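Local coordinates for protein cyclin homolog (PDB 2F2C) that is a viral cyclin of the D subfamily that modulates the host cell cycle and may contribute to transformation and rapid proliferation of latently infected T cells, at residues Leu68-Phe73 with Ala176-Ile181; Leu62-Glu67 with Ile181-Ile186; Thr17-Arg22 with Ile165-Trp170; Leu56-Leu61 with Thr93-Gly98. All blocks are in the same frame, centred on the assembly; numbering follows the deposited sequence.

Interaction 1 of 4, residues Leu68-Phe73 with Ala176-Ile181; sequences LDKSVF and AASTTI
K70 meets S178 and T179 without the help of any flat group: the one ring in these segments, F73, takes no part. It makes an edge-to-face pair with H60, and M59 and C63 of the same helix 49-65 also pack on it. The carboxylate of D69 is likewise engaged elsewhere, OD1 with T110 and OD2 with the backbone of another protein chain. What crosses the contact is therefore the lysine chain. It leaves a type I turn, D69 to V72, closed by V72 N on D69 O at 3.1 Å, where the K70 and S178 CA atoms are 6.5 Å apart. A bend at chi2 (-65°) lays the methylenes along the side of S178: K70 CG is 3.3 Å from S178 OG, and K70 CD follows at 3.4 Å from that same oxygen. Farther out, K70 CE passes T179 OG1 at 3.5 Å, the two side chains running at a slant to each other. The turn lies within the N-terminal cyclin domain, just before helix 72-83, and helix 170-184 belongs to the viral cyclin domain, so this lysine spans the two halves of a tandem cyclin fold. Its ammonium forms a salt bridge with E175, one turn before T179 in helix 170-184. Neither hydroxyl depends on K70 for a partner. S178 OG bonds to Y174 O, T179 OG1 to E175 O, both within their own helix. T180 OG1 does the same with A176 O at 2.9 Å, tilted 42° out of the carbonyl plane, on an oxygen that also accepts from T180 N.

Interaction 2 of 4, residues Leu62-Glu67 with Ile181-Ile186; sequences LCESFE and ICKALI
K183 reaches across from helix 170-184 to E64, near the end of helix 49-65, and so ties the C-terminal viral cyclin domain to the N-terminal cyclin domain of the tandem fold. Its side chain starts beside the other helix rather than facing it. From CB the chain turns with CG next to the backbone N (chi1 -79°), then runs nearly straight through CD to CE. CG packs on H60, one turn before E64; the side chain also touches F246 of helix 232-247. The first atom to come near the glutamate is CE. There the chain bends (chi4 82°), and NZ swings round to E64 OE2 at 3.4 Å, a salt bridge whose hydrogen bond is weak. The same ammonium group makes a cation-pi contact with Y249, so a ring and a carboxylate share it. On the opposite helix the CB of E64 is directed toward helix 170-184, and the chain is extended beyond CG. The two side chains meet at about a right angle. E64 OE2 also has a hydrogen bond with H60 NE2. Both hydrogen bonds to this oxygen are weak, and at the protein surface the ion pair is probably softened by solvent. Just beyond E64 the helix stops in a Schellman motif: E67 has a positive phi of 65°, and E67 N to E64 O, at 3.2 Å, is one of two bonds back into the last turn. The backbones stay well apart, with 9.6 Å between E64 CA and C182 CA. Next to the ammonium, K183 CE lies 3.8 Å from E64 OE2.

Interaction 3 of 4, residues Thr17-Arg22 with Ile165-Trp170; sequences TMKDPR and IPEDLW
K19 and E167 meet from backbones whose CA atoms are 10.2 Å apart. K19 sits in the short link between helix 15-18 and helix 21-31; E167 begins a 3-10 turn in which L169 N bonds to P166 O and W170 N to E167 O. Helix 21-31 starts at its N-cap D20, where R22 N donates to D20 OD1 at 2.7 Å, almost straight (169°) but 35° out of the carboxylate plane. Across the contact the K19 chain bends at chi3 and chi4 and crosses the extended E167 at about a right angle. A salt bridge joins K19 NZ to E167 OE2, an oxygen of doubtful position; K19 NZ also bonds weakly to N161 OD1. E167 CA sits 3.6 Å above one face of W170, towards the rim, and W170 CZ3 is 4.6 Å from M18 CB. The indole NE1 donates to I165 O at 3.2 Å from above the carbonyl plane. An aromatic side chain of another protein packs on W170, and an acidic one forms a salt bridge with R22. T17-R22 belongs to an N-terminal helical extension that lies against the second cyclin domain, as in other cyclins, beside the partner protein.

Interaction 4 of 4, residues Leu56-Leu61 with Thr93-Gly98; sequences LTWMHL and TLQKIG
Q95 against W58 and G98 against M59 are the two contacts between these segments of helix 49-65 and helix 94-109, both within the N-terminal cyclin domain. T93 stands at the N-cap of its helix, and its carbonyl O takes I97 N at 3.2 Å. L94, next in line, packs farther back along the partner helix, on N51 and L55. Q95 follows with CG anti to its own N and an extended chain that travels over the indole of W58. Q95 CG makes a CH-pi contact, 4.2 Å from the centroid of the six-membered ring and 24° off its normal. Beyond it Q95 OE1 lies over a face near the rim, 3.7 Å from W58 CZ2, with the amide plane turned 81° from the ring. K96 sends NZ to E131 O on a different part of the domain. G98, reached after one more residue, brings the backbones nearest, with 6.8 Å between its CA and that of M59. Having no side chain, it lets the thioether come up to the main chain: M59 SD is 3.8 Å from G98 CA, and a bend at chi3 (55°) carries M59 CE to 3.7 Å from G98 O. With no hydrogen bond or ion pair between the two segments, their cohesion probably rests on dispersion, including the fit of a methionine against bare backbone, and on the CH-pi contact of Q95 CG; Q95 OE1 over the ring gains no bond from these segments.

Interactions 1 and 2 are neighbours, their centres 6 Å apart; they share I181, and L68 N is 3.0 Å from C63 O, a probable hydrogen bond. Interaction 4 uses the preceding turns of helix 49-65, its centre 11 Å from that of interaction 2, with I186 CG2 packed 3.4 Å from T57 OG1. F73 extends interaction 1 towards it, F73 CZ lying 3.5 Å from L56 O. Interaction 3 stands apart: its nearest atoms are about 7 Å from interaction 1, and its centre is 34 Å from that of interaction 4, on the opposite side of the chain's centre. The other protein touches interactions 1 and 3, but not interactions 2 and 4.

Interaction 1 of 4, residues Leu68-Phe73 with Ala176-Ile181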
loop_
_atom_site.group_PDB
_atom_site.type_symbol
_atom_site.label_atom_id
_atom_site.label_comp_id
_atom_site.label_asym_id
_atom_site.label_seq_id
_atom_site.Cartn_x
_atom_site.Cartn_y
_atom_site.Cartn_z
ATOM N N LEU A 68 2.724 13.336 11.859
ATOM C CA LEU A 68 2.404 12.175 11.015
ATOM C C LEU A 68 2.218 12.521 9.530
ATOM O O LEU A 68 1.792 13.632 9.169
ATOM C CB LEU A 68 1.181 11.411 11.540
ATOM C CG LEU A 68 1.088 11.197 13.051
ATOM C CD1 LEU A 68 -0.185 10.474 13.348
ATOM C CD2 LEU A 68 2.264 10.411 13.575
ATOM N N ASP A 69 2.547 11.554 8.683
ATOM C CA ASP A 69 2.386 11.682 7.247
ATOM C C ASP A 69 1.033 12.218 6.911
ATOM O O ASP A 69 0.055 11.878 7.552
ATOM C CB ASP A 69 2.605 10.334 6.582
ATOM C CG ASP A 69 4.067 10.086 6.268
ATOM O OD1 ASP A 69 4.616 9.022 6.664
ATOM O OD2 ASP A 69 4.765 10.917 5.637
ATOM N N LYS A 70 0.992 13.051 5.885
ATOM C CA LYS A 70 -0.211 13.775 5.498
ATOM C C LYS A 70 -1.416 12.891 5.272
ATOM O O LYS A 70 -2.539 13.385 5.235
ATOM C CB LYS A 70 0.021 14.576 4.224
ATOM C CG LYS A 70 0.828 15.841 4.392
ATOM C CD LYS A 70 0.110 16.865 5.263
ATOM C CE LYS A 70 0.774 18.213 5.186
ATOM N NZ LYS A 70 2.232 17.948 5.163
ATOM N N SER A 71 -1.231 11.588 5.145
ATOM C CA SER A 71 -2.378 10.783 4.788
ATOM C C SER A 71 -3.030 9.998 5.959
ATOM O O SER A 71 -4.119 9.417 5.808
ATOM C CB SER A 71 -2.043 9.904 3.599
ATOM O OG SER A 71 -1.909 8.628 4.094
ATOM N N VAL A 72 -2.398 10.018 7.129
ATOM C CA VAL A 72 -2.989 9.426 8.339
ATOM C C VAL A 72 -4.348 10.025 8.730
ATOM O O VAL A 72 -5.295 9.307 9.096
ATOM C CB VAL A 72 -2.049 9.591 9.531
ATOM C CG1 VAL A 72 -2.666 8.969 10.787
ATOM C CG2 VAL A 72 -0.696 8.969 9.208
ATOM N N PHE A 73 -4.448 11.344 8.675
ATOM C CA PHE A 73 -5.660 11.976 9.143
ATOM C C PHE A 73 -6.869 11.671 8.253
ATOM O O PHE A 73 -7.893 11.226 8.770
ATOM C CB PHE A 73 -5.486 13.478 9.387
ATOM C CG PHE A 73 -6.717 14.140 9.900
ATOM C CD1 PHE A 73 -7.254 13.776 11.129
ATOM C CD2 PHE A 73 -7.363 15.107 9.146
ATOM C CE1 PHE A 73 -8.401 14.390 11.612
ATOM C CE2 PHE A 73 -8.505 15.723 9.628
ATOM C CZ PHE A 73 -9.028 15.363 10.854
ATOM N N ALA A 176 1.358 22.573 0.554
ATOM C CA ALA A 176 0.236 23.464 0.832
ATOM C C ALA A 176 -1.146 22.787 0.672
ATOM O O ALA A 176 -2.019 22.910 1.551
ATOM C CB ALA A 176 0.322 24.705 -0.043
ATOM N N ALA A 177 -1.344 22.072 -0.429
ATOM C CA ALA A 177 -2.656 21.515 -0.698
ATOM C C ALA A 177 -3.082 20.404 0.261
ATOM O O ALA A 177 -4.266 20.317 0.604
ATOM C CB ALA A 177 -2.792 21.084 -2.155
ATOM N N SER A 178 -2.149 19.563 0.703
ATOM C CA SER A 178 -2.508 18.530 1.692
ATOM C C SER A 178 -2.860 19.143 3.058
ATOM O O SER A 178 -3.781 18.672 3.731
ATOM C CB SER A 178 -1.457 17.413 1.821
ATOM O OG SER A 178 -0.146 17.888 2.031
ATOM N N THR A 179 -2.151 20.205 3.444
ATOM C CA THR A 179 -2.468 20.914 4.671
ATOM C C THR A 179 -3.889 21.445 4.564
ATOM O O THR A 179 -4.712 21.215 5.452
ATOM C CB THR A 179 -1.501 22.082 4.902
ATOM O OG1 THR A 179 -0.153 21.607 4.889
ATOM C CG2 THR A 179 -1.671 22.636 6.317
ATOM N N THR A 180 -4.163 22.144 3.465
ATOM C CA THR A 180 -5.495 22.644 3.136
ATOM C C THR A 180 -6.579 21.547 3.118
ATOM O O THR A 180 -7.655 21.706 3.721
ATOM C CB THR A 180 -5.435 23.359 1.780
ATOM O OG1 THR A 180 -4.482 24.429 1.847
ATOM C CG2 THR A 180 -6.764 24.051 1.469
ATOM N N ILE A 181 -6.305 20.435 2.441
ATOM C CA ILE A 181 -7.287 19.345 2.431
ATOM C C ILE A 181 -7.526 18.785 3.850
ATOM O O ILE A 181 -8.682 18.710 4.295
ATOM C CB ILE A 181 -6.922 18.256 1.402
ATOM C CG1 ILE A 181 -7.248 18.744 -0.001
ATOM C CG2 ILE A 181 -7.721 17.037 1.637
ATOM C CD1 ILE A 181 -6.277 18.257 -1.048
#

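Interaction 2 of 4, residues Leu62-Glu67 with Ile181-Ile186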
loop_
_atom_site.group_PDB
_atom_site.type_symbol
_atom_site.label_atom_id
_atom_site.label_comp_id
_atom_site.label_asym_id
_atom_site.label_seq_id
_atom_site.Cartn_x
_atom_site.Cartn_y
_atom_site.Cartn_z
ATOM N N LEU A 62 -3.598 16.121 16.888
ATOM C CA LEU A 62 -2.780 15.006 17.279
ATOM C C LEU A 62 -1.805 14.603 16.153
ATOM O O LEU A 62 -0.593 14.413 16.409
ATOM C CB LEU A 62 -3.708 13.865 17.649
ATOM C CG LEU A 62 -3.387 12.898 18.774
ATOM C CD1 LEU A 62 -2.689 13.555 19.918
ATOM C CD2 LEU A 62 -4.696 12.285 19.246
ATOM N N CYS A 63 -2.319 14.505 14.921
ATOM C CA CYS A 63 -1.500 14.189 13.753
ATOM C C CYS A 63 -0.531 15.315 13.414
ATOM O O CYS A 63 0.642 15.068 13.139
ATOM C CB CYS A 63 -2.377 13.898 12.548
ATOM S SG CYS A 63 -3.546 12.543 12.799
ATOM N N GLU A 64 -1.024 16.545 13.435
ATOM C CA GLU A 64 -0.215 17.727 13.162
ATOM C C GLU A 64 0.910 17.818 14.186
ATOM O O GLU A 64 2.069 17.996 13.825
ATOM C CB GLU A 64 -1.106 18.970 13.249
ATOM C CG GLU A 64 -0.633 20.236 12.553
ATOM C CD GLU A 64 -1.573 21.422 12.824
ATOM O OE1 GLU A 64 -1.847 21.729 14.015
ATOM O OE2 GLU A 64 -2.063 22.058 11.854
ATOM N N SER A 65 0.568 17.669 15.463
ATOM C CA SER A 65 1.542 17.791 16.548
ATOM C C SER A 65 2.568 16.665 16.591
ATOM O O SER A 65 3.738 16.909 16.876
ATOM C CB SER A 65 0.833 17.909 17.898
ATOM O OG SER A 65 -0.122 18.966 17.859
ATOM N N PHE A 66 2.158 15.433 16.305
ATOM C CA PHE A 66 3.141 14.362 16.287
ATOM C C PHE A 66 3.807 14.187 14.934
ATOM O O PHE A 66 4.612 13.274 14.753
ATOM C CB PHE A 66 2.566 13.061 16.830
ATOM C CG PHE A 66 2.422 13.061 18.322
ATOM C CD1 PHE A 66 3.534 12.841 19.143
ATOM C CD2 PHE A 66 1.190 13.309 18.916
ATOM C CE1 PHE A 66 3.413 12.849 20.518
ATOM C CE2 PHE A 66 1.074 13.324 20.304
ATOM C CZ PHE A 66 2.185 13.090 21.096
ATOM N N GLU A 67 3.481 15.085 14.003
ATOM C CA GLU A 67 4.134 15.157 12.682
ATOM C C GLU A 67 3.910 13.930 11.781
ATOM O O GLU A 67 4.781 13.551 11.011
ATOM C CB GLU A 67 5.640 15.481 12.815
ATOM C CG GLU A 67 5.978 16.961 12.706
ATOM C CD GLU A 67 7.400 17.279 13.155
ATOM O OE1 GLU A 67 8.294 16.394 13.073
ATOM O OE2 GLU A 67 7.644 18.425 13.602
ATOM N N ILE A 181 -6.305 20.435 2.441
ATOM C CA ILE A 181 -7.287 19.345 2.431
ATOM C C ILE A 181 -7.526 18.785 3.850
ATOM O O ILE A 181 -8.682 18.710 4.295
ATOM C CB ILE A 181 -6.922 18.256 1.402
ATOM C CG1 ILE A 181 -7.248 18.744 -0.001
ATOM C CG2 ILE A 181 -7.721 17.037 1.637
ATOM C CD1 ILE A 181 -6.277 18.257 -1.048
ATOM N N CYS A 182 -6.439 18.450 4.562
ATOM C CA CYS A 182 -6.542 17.921 5.928
ATOM C C CYS A 182 -7.301 18.809 6.898
ATOM O O CYS A 182 -7.964 18.290 7.781
ATOM C CB CYS A 182 -5.190 17.600 6.511
ATOM S SG CYS A 182 -4.432 16.133 5.805
ATOM N N LYS A 183 -7.229 20.129 6.766
ATOM C CA LYS A 183 -8.022 20.957 7.682
ATOM C C LYS A 183 -9.503 20.981 7.294
ATOM O O LYS A 183 -10.361 20.789 8.152
ATOM C CB LYS A 183 -7.462 22.367 7.832
ATOM C CG LYS A 183 -6.249 22.475 8.773
ATOM C CD LYS A 183 -6.074 23.910 9.253
ATOM C CE LYS A 183 -4.928 24.054 10.249
ATOM N NZ LYS A 183 -3.584 24.164 9.617
ATOM N N ALA A 184 -9.805 21.178 6.004
ATOM C CA ALA A 184 -11.194 21.171 5.497
ATOM C C ALA A 184 -11.999 19.959 5.965
ATOM O O ALA A 184 -13.141 20.110 6.388
ATOM C CB ALA A 184 -11.212 21.267 3.979
ATOM N N LEU A 185 -11.380 18.774 5.918
ATOM C CA LEU A 185 -12.020 17.504 6.316
ATOM C C LEU A 185 -12.572 17.485 7.742
ATOM O O LEU A 185 -13.256 16.535 8.115
ATOM C CB LEU A 185 -11.056 16.326 6.144
ATOM C CG LEU A 185 -10.993 15.751 4.734
ATOM C CD1 LEU A 185 -9.706 15.033 4.498
ATOM C CD2 LEU A 185 -12.150 14.831 4.476
ATOM N N ILE A 186 -12.252 18.506 8.538
ATOM C CA ILE A 186 -12.827 18.655 9.875
ATOM C C ILE A 186 -14.324 18.987 9.776
ATOM O O ILE A 186 -15.139 18.518 10.581
ATOM C CB ILE A 186 -12.050 19.756 10.689
ATOM C CG1 ILE A 186 -10.629 19.283 10.987
ATOM C CG2 ILE A 186 -12.756 20.123 11.996
ATOM C CD1 ILE A 186 -9.825 20.218 11.912
#

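Interaction 3 of 4, residues Thr17-Arg22 with Ile165-Trp170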
loop_
_atom_site.group_PDB
_atom_site.type_symbol
_atom_site.label_atom_id
_atom_site.label_comp_id
_atom_site.label_asym_id
_atom_site.label_seq_id
_atom_site.Cartn_x
_atom_site.Cartn_y
_atom_site.Cartn_z
ATOM N N THR A 17 3.839 5.309 -10.432
ATOM C CA THR A 17 2.795 5.446 -9.435
ATOM C C THR A 17 2.143 6.808 -9.526
ATOM O O THR A 17 1.091 7.043 -8.940
ATOM C CB THR A 17 3.394 5.150 -8.034
ATOM O OG1 THR A 17 2.884 3.894 -7.565
ATOM C CG2 THR A 17 2.936 6.143 -6.959
ATOM N N MET A 18 2.758 7.704 -10.290
ATOM C CA MET A 18 2.310 9.099 -10.340
ATOM C C MET A 18 2.031 9.617 -11.755
ATOM O O MET A 18 1.167 10.457 -11.943
ATOM C CB MET A 18 3.326 10.001 -9.615
ATOM C CG MET A 18 3.525 9.633 -8.135
ATOM S SD MET A 18 5.002 10.328 -7.354
ATOM C CE MET A 18 5.104 9.380 -5.826
ATOM N N LYS A 19 2.756 9.127 -12.748
ATOM C CA LYS A 19 2.620 9.654 -14.092
ATOM C C LYS A 19 1.754 8.777 -14.985
ATOM O O LYS A 19 1.300 9.232 -16.050
ATOM C CB LYS A 19 3.995 9.801 -14.746
ATOM C CG LYS A 19 4.809 10.993 -14.298
ATOM C CD LYS A 19 6.221 10.905 -14.905
ATOM C CE LYS A 19 6.789 12.283 -15.213
ATOM N NZ LYS A 19 5.672 13.260 -15.567
ATOM N N ASP A 20 1.546 7.520 -14.584
ATOM C CA ASP A 20 0.714 6.607 -15.369
ATOM C C ASP A 20 -0.756 7.079 -15.421
ATOM O O ASP A 20 -1.410 7.211 -14.376
ATOM C CB ASP A 20 0.818 5.163 -14.855
ATOM C CG ASP A 20 0.133 4.149 -15.789
ATOM O OD1 ASP A 20 -0.858 4.517 -16.457
ATOM O OD2 ASP A 20 0.505 2.959 -15.916
ATOM N N PRO A 21 -1.260 7.353 -16.631
ATOM C CA PRO A 21 -2.639 7.801 -16.795
ATOM C C PRO A 21 -3.608 6.883 -16.086
ATOM O O PRO A 21 -4.633 7.354 -15.598
ATOM C CB PRO A 21 -2.874 7.759 -18.313
ATOM C CG PRO A 21 -1.643 7.154 -18.916
ATOM C CD PRO A 21 -0.546 7.278 -17.920
ATOM N N ARG A 22 -3.285 5.598 -15.976
ATOM C CA ARG A 22 -4.283 4.674 -15.436
ATOM C C ARG A 22 -4.358 4.547 -13.916
ATOM O O ARG A 22 -5.350 4.032 -13.390
ATOM C CB ARG A 22 -4.329 3.322 -16.177
ATOM C CG ARG A 22 -3.124 2.471 -16.105
ATOM C CD ARG A 22 -2.954 1.542 -17.278
ATOM N NE ARG A 22 -1.668 0.847 -17.131
ATOM C CZ ARG A 22 -1.479 -0.211 -16.345
ATOM N NH1 ARG A 22 -2.494 -0.712 -15.649
ATOM N NH2 ARG A 22 -0.289 -0.761 -16.239
ATOM N N ILE A 165 1.011 20.330 -15.026
ATOM C CA ILE A 165 1.894 21.189 -14.219
ATOM C C ILE A 165 3.300 20.573 -14.125
ATOM O O ILE A 165 3.455 19.395 -13.764
ATOM C CB ILE A 165 1.305 21.376 -12.795
ATOM C CG1 ILE A 165 -0.103 21.988 -12.859
ATOM C CG2 ILE A 165 2.259 22.182 -11.897
ATOM C CD1 ILE A 165 -0.850 21.910 -11.569
ATOM N N PRO A 166 4.321 21.379 -14.425
ATOM C CA PRO A 166 5.711 20.922 -14.409
ATOM C C PRO A 166 6.109 20.360 -13.053
ATOM O O PRO A 166 5.825 20.972 -12.014
ATOM C CB PRO A 166 6.494 22.199 -14.707
ATOM C CG PRO A 166 5.579 23.297 -14.323
ATOM C CD PRO A 166 4.228 22.810 -14.768
ATOM N N GLU A 167 6.755 19.197 -13.072
ATOM C CA GLU A 167 7.157 18.496 -11.847
ATOM C C GLU A 167 7.800 19.390 -10.785
ATOM O O GLU A 167 7.528 19.218 -9.594
ATOM C CB GLU A 167 8.087 17.336 -12.181
ATOM C CG GLU A 167 7.357 16.047 -12.512
ATOM C CD GLU A 167 8.198 15.113 -13.360
ATOM O OE1 GLU A 167 9.383 14.868 -13.014
ATOM O OE2 GLU A 167 7.682 14.628 -14.387
ATOM N N ASP A 168 8.627 20.345 -11.228
ATOM C CA ASP A 168 9.355 21.282 -10.347
ATOM C C ASP A 168 8.511 21.866 -9.192
ATOM O O ASP A 168 9.053 22.227 -8.149
ATOM C CB ASP A 168 9.972 22.450 -11.147
ATOM C CG ASP A 168 10.201 22.122 -12.649
ATOM O OD1 ASP A 168 11.211 21.443 -12.990
ATOM O OD2 ASP A 168 9.451 22.549 -13.567
ATOM N N LEU A 169 7.194 21.960 -9.378
ATOM C CA LEU A 169 6.335 22.614 -8.387
ATOM C C LEU A 169 5.657 21.689 -7.392
ATOM O O LEU A 169 4.980 22.169 -6.490
ATOM C CB LEU A 169 5.289 23.485 -9.072
ATOM C CG LEU A 169 5.941 24.642 -9.826
ATOM C CD1 LEU A 169 4.950 25.319 -10.766
ATOM C CD2 LEU A 169 6.580 25.639 -8.863
ATOM N N TRP A 170 5.866 20.382 -7.538
ATOM C CA TRP A 170 5.091 19.401 -6.786
ATOM C C TRP A 170 5.372 19.415 -5.279
ATOM O O TRP A 170 4.421 19.353 -4.498
ATOM C CB TRP A 170 5.236 18.001 -7.371
ATOM C CG TRP A 170 4.648 17.863 -8.728
ATOM C CD1 TRP A 170 4.142 18.858 -9.506
ATOM C CD2 TRP A 170 4.560 16.662 -9.514
ATOM N NE1 TRP A 170 3.715 18.355 -10.714
ATOM C CE2 TRP A 170 3.960 17.007 -10.748
ATOM C CE3 TRP A 170 4.914 15.322 -9.297
ATOM C CZ2 TRP A 170 3.706 16.067 -11.756
ATOM C CZ3 TRP A 170 4.659 14.387 -10.308
ATOM C CH2 TRP A 170 4.059 14.768 -11.516
#

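Interaction 4 of 4, residues Leu56-Leu61 with Thr93-Gly98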
loop_
_atom_site.group_PDB
_atom_site.type_symbol
_atom_site.label_atom_id
_atom_site.label_comp_id
_atom_site.label_asym_id
_atom_site.label_seq_id
_atom_site.Cartn_x
_atom_site.Cartn_y
_atom_site.Cartn_z
ATOM N N LEU A 56 -12.764 15.625 15.548
ATOM C CA LEU A 56 -11.876 15.656 14.401
ATOM C C LEU A 56 -10.848 16.776 14.527
ATOM O O LEU A 56 -9.748 16.656 13.987
ATOM C CB LEU A 56 -12.662 15.769 13.099
ATOM C CG LEU A 56 -13.475 14.542 12.673
ATOM C CD1 LEU A 56 -14.046 14.785 11.282
ATOM C CD2 LEU A 56 -12.618 13.260 12.680
ATOM N N THR A 57 -11.203 17.848 15.246
ATOM C CA THR A 57 -10.270 18.929 15.575
ATOM C C THR A 57 -9.168 18.405 16.483
ATOM O O THR A 57 -8.004 18.715 16.298
ATOM C CB THR A 57 -11.008 20.101 16.225
ATOM O OG1 THR A 57 -11.775 20.780 15.227
ATOM C CG2 THR A 57 -10.047 21.164 16.674
ATOM N N TRP A 58 -9.529 17.585 17.449
ATOM C CA TRP A 58 -8.535 16.971 18.294
ATOM C C TRP A 58 -7.712 15.945 17.500
ATOM O O TRP A 58 -6.481 15.995 17.508
ATOM C CB TRP A 58 -9.218 16.343 19.494
ATOM C CG TRP A 58 -8.320 15.627 20.440
ATOM C CD1 TRP A 58 -7.422 16.182 21.311
ATOM C CD2 TRP A 58 -8.262 14.221 20.652
ATOM N NE1 TRP A 58 -6.799 15.200 22.045
ATOM C CE2 TRP A 58 -7.295 13.984 21.657
ATOM C CE3 TRP A 58 -8.930 13.128 20.095
ATOM C CZ2 TRP A 58 -6.982 12.701 22.106
ATOM C CZ3 TRP A 58 -8.613 11.852 20.531
ATOM C CH2 TRP A 58 -7.650 11.647 21.529
ATOM N N MET A 59 -8.378 15.024 16.805
ATOM C CA MET A 59 -7.679 14.013 16.002
ATOM C C MET A 59 -6.659 14.675 15.040
ATOM O O MET A 59 -5.508 14.219 14.894
ATOM C CB MET A 59 -8.696 13.169 15.237
ATOM C CG MET A 59 -9.638 12.329 16.120
ATOM S SD MET A 59 -10.915 11.426 15.154
ATOM C CE MET A 59 -9.913 10.496 13.966
ATOM N N HIS A 60 -7.096 15.775 14.418
ATOM C CA HIS A 60 -6.221 16.594 13.594
ATOM C C HIS A 60 -5.012 17.143 14.353
ATOM O O HIS A 60 -3.864 16.978 13.912
ATOM C CB HIS A 60 -6.972 17.744 12.938
ATOM C CG HIS A 60 -6.116 18.549 12.017
ATOM N ND1 HIS A 60 -5.999 18.266 10.674
ATOM C CD2 HIS A 60 -5.298 19.604 12.253
ATOM C CE1 HIS A 60 -5.161 19.122 10.115
ATOM N NE2 HIS A 60 -4.720 19.943 11.052
ATOM N N LEU A 61 -5.265 17.801 15.482
ATOM C CA LEU A 61 -4.175 18.369 16.269
ATOM C C LEU A 61 -3.117 17.303 16.525
ATOM O O LEU A 61 -1.918 17.545 16.375
ATOM C CB LEU A 61 -4.679 18.941 17.589
ATOM C CG LEU A 61 -3.660 19.769 18.365
ATOM C CD1 LEU A 61 -3.224 20.993 17.565
ATOM C CD2 LEU A 61 -4.233 20.182 19.711
ATOM N N THR A 93 -17.919 8.235 25.215
ATOM C CA THR A 93 -16.951 7.275 24.677
ATOM C C THR A 93 -16.387 7.669 23.286
ATOM O O THR A 93 -15.517 6.988 22.729
ATOM C CB THR A 93 -17.548 5.821 24.705
ATOM O OG1 THR A 93 -16.527 4.872 24.376
ATOM C CG2 THR A 93 -18.603 5.593 23.611
ATOM N N LEU A 94 -16.878 8.785 22.752
ATOM C CA LEU A 94 -16.521 9.257 21.423
ATOM C C LEU A 94 -15.032 9.440 21.283
ATOM O O LEU A 94 -14.462 9.123 20.243
ATOM C CB LEU A 94 -17.191 10.592 21.135
ATOM C CG LEU A 94 -17.928 10.798 19.811
ATOM C CD1 LEU A 94 -18.197 12.279 19.638
ATOM C CD2 LEU A 94 -17.203 10.244 18.603
ATOM N N GLN A 95 -14.405 9.946 22.332
ATOM C CA GLN A 95 -12.976 10.199 22.314
ATOM C C GLN A 95 -12.170 8.912 22.162
ATOM O O GLN A 95 -11.195 8.873 21.415
ATOM C CB GLN A 95 -12.554 10.965 23.568
ATOM C CG GLN A 95 -11.156 11.545 23.472
ATOM C CD GLN A 95 -10.856 12.600 24.518
ATOM O OE1 GLN A 95 -9.908 13.368 24.350
ATOM N NE2 GLN A 95 -11.640 12.637 25.595
ATOM N N LYS A 96 -12.590 7.862 22.862
ATOM C CA LYS A 96 -11.956 6.551 22.761
ATOM C C LYS A 96 -12.025 6.036 21.329
ATOM O O LYS A 96 -11.065 5.472 20.808
ATOM C CB LYS A 96 -12.639 5.568 23.704
ATOM C CG LYS A 96 -11.866 4.294 23.966
ATOM C CD LYS A 96 -12.240 3.703 25.319
ATOM C CE LYS A 96 -13.573 2.972 25.297
ATOM N NZ LYS A 96 -13.396 1.553 24.902
ATOM N N ILE A 97 -13.166 6.253 20.684
ATOM C CA ILE A 97 -13.351 5.770 19.321
ATOM C C ILE A 97 -12.360 6.459 18.400
ATOM O O ILE A 97 -11.605 5.792 17.680
ATOM C CB ILE A 97 -14.816 5.984 18.840
ATOM C CG1 ILE A 97 -15.780 5.129 19.685
ATOM C CG2 ILE A 97 -14.936 5.643 17.356
ATOM C CD1 ILE A 97 -17.267 5.431 19.494
ATOM N N GLY A 98 -12.358 7.792 18.454
ATOM C CA GLY A 98 -11.529 8.609 17.581
ATOM C C GLY A 98 -10.059 8.380 17.847
ATOM O O GLY A 98 -9.228 8.495 16.943
#